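PDB 1RVK: isomerase/lactonizing enzyme from Agrobacterium tumefaciens, which is of unknown function but belongs to the enolase superfamily, whose members typically abstract a proton alpha to a carboxylate and stabilise the resulting enolate with a bound magnesium ion. Local coordinates for residues G256-A261 against V283-G288; A148-Y153 against D186-A191; V120-L123 against R128-V131. All coordinates share one frame; numbering follows the deposited sequence.

Contact 1 of 3, residues G256-A261 against V283-G288; sequences GPESAA and VNDVGG. With MG (magnesium ion), chain B.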
loop_
_atom_site.group_PDB
_atom_site.type_symbol
_atom_site.label_atom_id
_atom_site.label_comp_id
_atom_site.label_asym_id
_atom_site.label_seq_id
_atom_site.Cartn_x
_atom_site.Cartn_y
_atom_site.Cartn_z
ATOM N N GLY A 256 7.034 -9.847 -5.662
ATOM C CA GLY A 256 6.888 -8.733 -6.578
ATOM C C GLY A 256 5.869 -9.038 -7.659
ATOM O O GLY A 256 5.309 -10.130 -7.683
ATOM N N PRO A 257 5.588 -8.085 -8.560
ATOM C CA PRO A 257 6.169 -6.745 -8.595
ATOM C C PRO A 257 5.273 -5.763 -7.850
ATOM O O PRO A 257 4.049 -5.861 -7.922
ATOM C CB PRO A 257 6.227 -6.450 -10.084
ATOM C CG PRO A 257 4.935 -7.051 -10.569
ATOM C CD PRO A 257 4.809 -8.356 -9.786
ATOM N N GLU A 258 5.869 -4.819 -7.130
ATOM C CA GLU A 258 5.053 -3.850 -6.413
ATOM C C GLU A 258 4.730 -2.610 -7.231
ATOM O O GLU A 258 3.561 -2.251 -7.382
ATOM C CB GLU A 258 5.731 -3.395 -5.121
ATOM C CG GLU A 258 4.857 -2.420 -4.342
ATOM C CD GLU A 258 5.562 -1.808 -3.162
ATOM O OE1 GLU A 258 5.990 -2.570 -2.278
ATOM O OE2 GLU A 258 5.683 -0.569 -3.116
ATOM N N SER A 259 5.764 -1.965 -7.765
ATOM C CA SER A 259 5.591 -0.723 -8.510
ATOM C C SER A 259 5.411 -0.816 -10.018
ATOM O O SER A 259 4.959 0.142 -10.638
ATOM C CB SER A 259 6.762 0.222 -8.210
ATOM O OG SER A 259 7.991 -0.311 -8.674
ATOM N N ALA A 260 5.759 -1.951 -10.611
ATOM C CA ALA A 260 5.631 -2.111 -12.057
ATOM C C ALA A 260 4.228 -1.763 -12.558
ATOM O O ALA A 260 3.232 -2.058 -11.899
ATOM C CB ALA A 260 5.989 -3.540 -12.455
ATOM N N ALA A 261 4.159 -1.126 -13.724
ATOM C CA ALA A 261 2.876 -0.761 -14.316
ATOM C C ALA A 261 2.284 -2.001 -14.984
ATOM O O ALA A 261 2.841 -3.094 -14.873
ATOM C CB ALA A 261 3.072 0.346 -15.347
ATOM N N VAL A 283 -3.814 -1.695 -4.097
ATOM C CA VAL A 283 -4.873 -0.890 -4.695
ATOM C C VAL A 283 -4.317 0.286 -5.491
ATOM O O VAL A 283 -4.747 0.538 -6.620
ATOM C CB VAL A 283 -5.851 -0.379 -3.620
ATOM C CG1 VAL A 283 -6.840 0.598 -4.231
ATOM C CG2 VAL A 283 -6.593 -1.563 -3.011
ATOM N N ASN A 284 -3.353 1.003 -4.921
ATOM C CA ASN A 284 -2.774 2.139 -5.631
ATOM C C ASN A 284 -1.879 1.720 -6.787
ATOM O O ASN A 284 -1.704 2.468 -7.751
ATOM C CB ASN A 284 -1.964 3.026 -4.678
ATOM C CG ASN A 284 -2.837 3.964 -3.885
ATOM O OD1 ASN A 284 -4.025 4.105 -4.170
ATOM N ND2 ASN A 284 -2.253 4.626 -2.892
ATOM N N ASP A 285 -1.318 0.519 -6.694
ATOM C CA ASP A 285 -0.413 0.036 -7.721
ATOM C C ASP A 285 -1.069 -0.522 -8.975
ATOM O O ASP A 285 -0.498 -0.425 -10.062
ATOM C CB ASP A 285 0.518 -1.016 -7.123
ATOM C CG ASP A 285 1.282 -0.492 -5.927
ATOM O OD1 ASP A 285 2.097 0.444 -6.096
ATOM O OD2 ASP A 285 1.056 -1.009 -4.816
ATOM N N VAL A 286 -2.257 -1.097 -8.842
ATOM C CA VAL A 286 -2.914 -1.672 -10.011
ATOM C C VAL A 286 -4.182 -0.957 -10.447
ATOM O O VAL A 286 -4.894 -1.434 -11.331
ATOM C CB VAL A 286 -3.217 -3.169 -9.801
ATOM C CG1 VAL A 286 -1.921 -3.913 -9.485
ATOM C CG2 VAL A 286 -4.234 -3.351 -8.686
ATOM N N GLY A 287 -4.470 0.183 -9.827
ATOM C CA GLY A 287 -5.636 0.949 -10.230
ATOM C C GLY A 287 -6.956 0.725 -9.525
ATOM O O GLY A 287 -8.009 0.945 -10.122
ATOM N N GLY A 288 -6.924 0.285 -8.272
ATOM C CA GLY A 288 -8.170 0.098 -7.550
ATOM C C GLY A 288 -8.415 -1.262 -6.928
ATOM O O GLY A 288 -7.638 -2.204 -7.100
HETATM MG MG MG B . 7.689 -2.260 -1.093
HETATM O O HOH W 1 4.748 1.147 -5.127
HETATM O O HOH W 2 7.601 0.003 -1.420
HETATM O O HOH W 3 2.882 1.648 -8.397
HETATM O O HOH W 4 9.081 -2.505 -2.822
HETATM O O HOH W 5 6.648 -1.833 0.905
#
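Glu258 and Asp285 meet at the C-terminal mouth of the enolase-superfamily barrel, in the loop after strand 254-256 and the short helix 283-286 after strand 278-281. Their side chains cross at a slant, the carboxylate planes 41° apart, and the closest touch is between backbone and side chain: Glu258 O lies 3.2 Å from Asp285 CG, beside the acid rather than bonded to it. The extended chain of Glu258, with CG anti to the backbone N (chi1 -178°), carries its carboxylate away from this point to the magnesium ion, which OE1 binds at 2.1 Å. Asp206 and Glu232 complete the protein ligands, and Arg280 also bonds to OE1. While OE1 binds the metal, Glu258 OE2 accepts a hydrogen bond from a metal-bound water at 2.6 Å. Asp285 OD2 is hydrogen-bonded to His309 ND1, an Asp-His pairing at the ends of successive barrel strands that is consistent with the dyad of mandelate racemase relatives. Asp285 OD1 lies 4.8 Å from Glu258 OE2. Between these two oxygens sits a single water, which gives one proton to Glu258 OE2 at 2.8 Å and the other to Asp285 OD1 at 2.9 Å.

Contact 2 of 3, residues A148-Y153 against D186-A191; sequences ATPEDY and DLKACA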
loop_
_atom_site.group_PDB
_atom_site.type_symbol
_atom_site.label_atom_id
_atom_site.label_comp_id
_atom_site.label_asym_id
_atom_site.label_seq_id
_atom_site.Cartn_x
_atom_site.Cartn_y
_atom_site.Cartn_z
ATOM N N ALA A 148 19.055 5.469 12.012
ATOM C CA ALA A 148 20.351 5.866 11.469
ATOM C C ALA A 148 21.386 4.753 11.440
ATOM O O ALA A 148 22.292 4.766 10.608
ATOM C CB ALA A 148 20.899 7.041 12.264
ATOM N N THR A 149 21.254 3.790 12.342
ATOM C CA THR A 149 22.214 2.698 12.426
ATOM C C THR A 149 21.555 1.327 12.453
ATOM O O THR A 149 20.349 1.208 12.667
ATOM C CB THR A 149 23.047 2.813 13.711
ATOM O OG1 THR A 149 22.219 2.483 14.832
ATOM C CG2 THR A 149 23.566 4.234 13.891
ATOM N N PRO A 150 22.348 0.267 12.230
ATOM C CA PRO A 150 21.789 -1.087 12.254
ATOM C C PRO A 150 21.163 -1.341 13.621
ATOM O O PRO A 150 20.102 -1.955 13.731
ATOM C CB PRO A 150 23.013 -1.964 12.003
ATOM C CG PRO A 150 23.817 -1.123 11.059
ATOM C CD PRO A 150 23.727 0.255 11.705
ATOM N N GLU A 151 21.829 -0.855 14.664
ATOM C CA GLU A 151 21.336 -1.016 16.026
ATOM C C GLU A 151 19.972 -0.350 16.230
ATOM O O GLU A 151 19.130 -0.869 16.961
ATOM C CB GLU A 151 22.354 -0.448 17.021
ATOM C CG GLU A 151 23.635 -1.278 17.137
ATOM C CD GLU A 151 24.560 -1.164 15.925
ATOM O OE1 GLU A 151 25.462 -2.020 15.796
ATOM O OE2 GLU A 151 24.406 -0.224 15.115
ATOM N N ASP A 152 19.751 0.795 15.587
ATOM C CA ASP A 152 18.471 1.494 15.717
ATOM C C ASP A 152 17.320 0.633 15.202
ATOM O O ASP A 152 16.212 0.688 15.729
ATOM C CB ASP A 152 18.480 2.817 14.941
ATOM C CG ASP A 152 19.344 3.878 15.592
ATOM O OD1 ASP A 152 19.549 3.810 16.822
ATOM O OD2 ASP A 152 19.802 4.792 14.876
ATOM N N TYR A 153 17.574 -0.151 14.161
ATOM C CA TYR A 153 16.528 -1.010 13.624
ATOM C C TYR A 153 16.240 -2.131 14.609
ATOM O O TYR A 153 15.087 -2.513 14.812
ATOM C CB TYR A 153 16.943 -1.608 12.277
ATOM C CG TYR A 153 16.646 -0.712 11.098
ATOM C CD1 TYR A 153 17.541 0.279 10.702
ATOM C CD2 TYR A 153 15.459 -0.859 10.375
ATOM C CE1 TYR A 153 17.265 1.104 9.604
ATOM C CE2 TYR A 153 15.173 -0.044 9.283
ATOM C CZ TYR A 153 16.079 0.933 8.902
ATOM O OH TYR A 153 15.802 1.728 7.813
ATOM N N ASP A 186 22.792 -2.597 4.873
ATOM C CA ASP A 186 21.471 -3.216 4.846
ATOM C C ASP A 186 21.506 -4.563 5.563
ATOM O O ASP A 186 20.615 -4.882 6.354
ATOM C CB ASP A 186 21.013 -3.419 3.397
ATOM C CG ASP A 186 20.724 -2.112 2.684
ATOM O OD1 ASP A 186 20.429 -2.150 1.467
ATOM O OD2 ASP A 186 20.784 -1.046 3.334
ATOM N N LEU A 187 22.537 -5.356 5.288
ATOM C CA LEU A 187 22.662 -6.665 5.917
ATOM C C LEU A 187 22.901 -6.551 7.418
ATOM O O LEU A 187 22.435 -7.393 8.180
ATOM C CB LEU A 187 23.785 -7.474 5.265
ATOM C CG LEU A 187 23.450 -8.065 3.892
ATOM C CD1 LEU A 187 24.689 -8.698 3.274
ATOM C CD2 LEU A 187 22.343 -9.091 4.048
ATOM N N LYS A 188 23.627 -5.519 7.842
ATOM C CA LYS A 188 23.878 -5.329 9.271
ATOM C C LYS A 188 22.570 -5.027 9.988
ATOM O O LYS A 188 22.351 -5.469 11.114
ATOM C CB LYS A 188 24.850 -4.176 9.525
ATOM C CG LYS A 188 26.305 -4.470 9.190
ATOM C CD LYS A 188 27.204 -3.408 9.812
ATOM C CE LYS A 188 28.587 -3.387 9.182
ATOM N NZ LYS A 188 28.551 -2.832 7.795
ATOM N N ALA A 189 21.704 -4.256 9.337
ATOM C CA ALA A 189 20.413 -3.917 9.925
ATOM C C ALA A 189 19.588 -5.188 10.068
ATOM O O ALA A 189 18.979 -5.433 11.108
ATOM C CB ALA A 189 19.680 -2.915 9.047
ATOM N N CYS A 190 19.572 -5.997 9.014
ATOM C CA CYS A 190 18.817 -7.244 9.035
ATOM C C CYS A 190 19.312 -8.170 10.138
ATOM O O CYS A 190 18.515 -8.791 10.850
ATOM C CB CYS A 190 18.919 -7.944 7.679
ATOM S SG CYS A 190 18.003 -7.087 6.369
ATOM N N ALA A 191 20.629 -8.260 10.276
ATOM C CA ALA A 191 21.233 -9.111 11.294
ATOM C C ALA A 191 20.902 -8.603 12.693
ATOM O O ALA A 191 20.629 -9.391 13.600
ATOM C CB ALA A 191 22.743 -9.162 11.101
#
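The ring of Tyr153 meets the methyl group of Ala189 obliquely, CD1 lying 4.2 Å from Ala189 CB, while Thr149 O lies at the ring edge, in its plane. Tyr153 CG stands beside the backbone N and anti to the carbonyl carbon (chi1 -86°), which sets the ring against that methyl. Trp173 makes an edge-to-face contact with the same ring, and the phenol OH is hydrogen-bonded to His171 O, so both the flat body and the polar tip of the tyrosine are held. The carboxylate of Asp152 is the other flat group: Thr149 N, 3.1 Å from Asp152 OD2, comes from above the plane, 44° out of it, and in return Asp152 N donates to Thr149 OG1 at 3.1 Å. This pair of bonds forms a capping box, with Thr149 as N-cap of helix 150-163; Ala148 N is an additional donor to OD2, on its anti lone pair. The box caps the first turn, in which Pro150 is the first residue.

Pro150 is the main point of apolar contact. Its ring lies alongside the base of Lys188, the two pointing the same way, with Pro150 CG 3.6 Å from Lys188 CB. Pro150 CB lies 3.7 Å from Lys188 O, against the backbone of the second helix. The small residue at 189 permits a very close approach, the CA atoms of Pro150 and Ala189 being 3.9 Å apart. The side chain of Lys188 makes its contact through CB, and its end leads away.

The start of helix 150-163 is thus packed on the middle of helix 183-197, two successive outer helices of the barrel, with Leu170 of the intervening strand 167-171 touching both Tyr153 and Ala189 and helix 213-224 flanking the second helix through Leu187.

Contact 3 of 3, residues V120-L123 against R128-V131; sequences VYKL and RDKV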
loop_
_atom_site.group_PDB
_atom_site.type_symbol
_atom_site.label_atom_id
_atom_site.label_comp_id
_atom_site.label_asym_id
_atom_site.label_seq_id
_atom_site.Cartn_x
_atom_site.Cartn_y
_atom_site.Cartn_z
ATOM N N VAL A 120 -17.314 -3.118 2.607
ATOM C CA VAL A 120 -16.920 -3.564 1.275
ATOM C C VAL A 120 -16.468 -5.024 1.199
ATOM O O VAL A 120 -16.856 -5.740 0.273
ATOM C CB VAL A 120 -15.828 -2.632 0.677
ATOM C CG1 VAL A 120 -15.142 -3.293 -0.527
ATOM C CG2 VAL A 120 -16.476 -1.320 0.237
ATOM N N TYR A 121 -15.677 -5.486 2.163
ATOM C CA TYR A 121 -15.217 -6.872 2.095
ATOM C C TYR A 121 -16.360 -7.877 2.222
ATOM O O TYR A 121 -16.274 -8.979 1.688
ATOM C CB TYR A 121 -14.121 -7.139 3.140
ATOM C CG TYR A 121 -14.579 -7.421 4.554
ATOM C CD1 TYR A 121 -14.548 -8.719 5.071
ATOM C CD2 TYR A 121 -14.968 -6.388 5.400
ATOM C CE1 TYR A 121 -14.882 -8.975 6.405
ATOM C CE2 TYR A 121 -15.308 -6.633 6.729
ATOM C CZ TYR A 121 -15.257 -7.924 7.226
ATOM O OH TYR A 121 -15.542 -8.146 8.558
ATOM N N LYS A 122 -17.434 -7.493 2.910
ATOM C CA LYS A 122 -18.593 -8.371 3.059
ATOM C C LYS A 122 -19.392 -8.406 1.755
ATOM O O LYS A 122 -20.040 -9.409 1.442
ATOM C CB LYS A 122 -19.486 -7.884 4.204
ATOM C CG LYS A 122 -18.896 -8.091 5.592
ATOM C CD LYS A 122 -18.916 -9.557 6.014
ATOM C CE LYS A 122 -18.399 -9.709 7.439
ATOM N NZ LYS A 122 -18.474 -11.105 7.950
ATOM N N LEU A 123 -19.345 -7.308 1.004
ATOM C CA LEU A 123 -20.044 -7.212 -0.278
ATOM C C LEU A 123 -19.323 -8.055 -1.317
ATOM O O LEU A 123 -19.945 -8.698 -2.162
ATOM C CB LEU A 123 -20.091 -5.763 -0.767
ATOM C CG LEU A 123 -21.120 -4.829 -0.135
ATOM C CD1 LEU A 123 -21.013 -3.453 -0.784
ATOM C CD2 LEU A 123 -22.520 -5.403 -0.331
ATOM N N ARG A 128 -12.128 -13.323 5.988
ATOM C CA ARG A 128 -11.719 -13.160 7.385
ATOM C C ARG A 128 -12.036 -11.770 7.949
ATOM O O ARG A 128 -11.903 -10.762 7.253
ATOM C CB ARG A 128 -10.217 -13.440 7.517
ATOM C CG ARG A 128 -9.371 -12.644 6.530
ATOM C CD ARG A 128 -7.929 -13.116 6.473
ATOM N NE ARG A 128 -7.308 -12.682 5.224
ATOM C CZ ARG A 128 -6.062 -12.962 4.859
ATOM N NH1 ARG A 128 -5.274 -13.679 5.651
ATOM N NH2 ARG A 128 -5.614 -12.544 3.684
ATOM N N ASP A 129 -12.441 -11.721 9.218
ATOM C CA ASP A 129 -12.780 -10.460 9.870
ATOM C C ASP A 129 -11.578 -9.821 10.547
ATOM O O ASP A 129 -11.611 -8.645 10.909
ATOM C CB ASP A 129 -13.889 -10.677 10.898
ATOM C CG ASP A 129 -15.128 -11.287 10.285
ATOM O OD1 ASP A 129 -15.634 -10.727 9.289
ATOM O OD2 ASP A 129 -15.595 -12.325 10.798
ATOM N N LYS A 130 -10.525 -10.609 10.733
ATOM C CA LYS A 130 -9.299 -10.110 11.334
ATOM C C LYS A 130 -8.148 -10.754 10.583
ATOM O O LYS A 130 -8.306 -11.822 9.996
ATOM C CB LYS A 130 -9.227 -10.451 12.827
ATOM C CG LYS A 130 -9.016 -11.920 13.149
ATOM C CD LYS A 130 -8.824 -12.105 14.652
ATOM C CE LYS A 130 -8.521 -13.553 15.008
ATOM N NZ LYS A 130 -8.350 -13.732 16.476
ATOM N N VAL A 131 -6.997 -10.097 10.582
ATOM C CA VAL A 131 -5.844 -10.628 9.876
ATOM C C VAL A 131 -4.551 -10.142 10.503
ATOM O O VAL A 131 -4.474 -9.015 11.000
ATOM C CB VAL A 131 -5.860 -10.210 8.385
ATOM C CG1 VAL A 131 -5.789 -8.696 8.263
ATOM C CG2 VAL A 131 -4.697 -10.861 7.647
#
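Tyr121 and Asp129 mark the nearest backbone approach, yet their CA atoms stay 8.9 Å apart, so the short helix 120-124 and the entry to strand 130-137 are bridged largely by side chains. The phenol of Tyr121 spans the gap: its OH donates to Asp129 OD1 at 2.7 Å, reaching that oxygen on its anti side and 21° out of the carboxylate plane. Ring and carboxylate are turned 72° against each other, and OD1 sits at the ring edge, in the plane of the ring. At another ring atom, Tyr121 CE1 lies 3.6 Å from Arg128 O, an oblique approach.

Lys122 reaches the acid from the next position along the helix. Its first torsion (chi1 -71°) puts CG 3.9 Å above the plane of the Tyr121 ring and over its centre; a bend at chi2 then leads the chain on to the acid, where NZ forms a salt bridge to Asp129 OD1 at 3.2 Å. The lysine uses the syn lone pair, so one oxygen is gripped by two donors on its two sides.

This is the junction of the enolase-superfamily fold at which the chain leaves the helices that follow the N-terminal sheet and enters the first barrel strand. Helix 313-321 backs both segments: Tyr121 touches Ala320, and Val131 packs on Leu316 and Val319. Arg128 starts out away from helix 120-124, and its NH2 is bonded to Cys325 O and its NE to Val319 O, while Val131 CG2 lies 3.4 Å above one face of the guanidinium group, toward its rim.

Along the chain the order is contact 3, contact 2, contact 1, each closing before the next opens. Contact 3 leads into strand 130-137, which is followed by helix 150-163 of contact 2; contact 1 follows the later strands 254-256 and 278-281 of the same mixed sheet, the barrel. The three do not touch, and the centres of contacts 2 and 3 lie about 36 Å apart. Contact 1 is at the magnesium site, probably the active site as in relatives. The other two are structural packing, contact 3 where the chain enters the barrel and contact 2 in the outer helical layer, about 21 Å and 28 Å from contact 1, centre to centre.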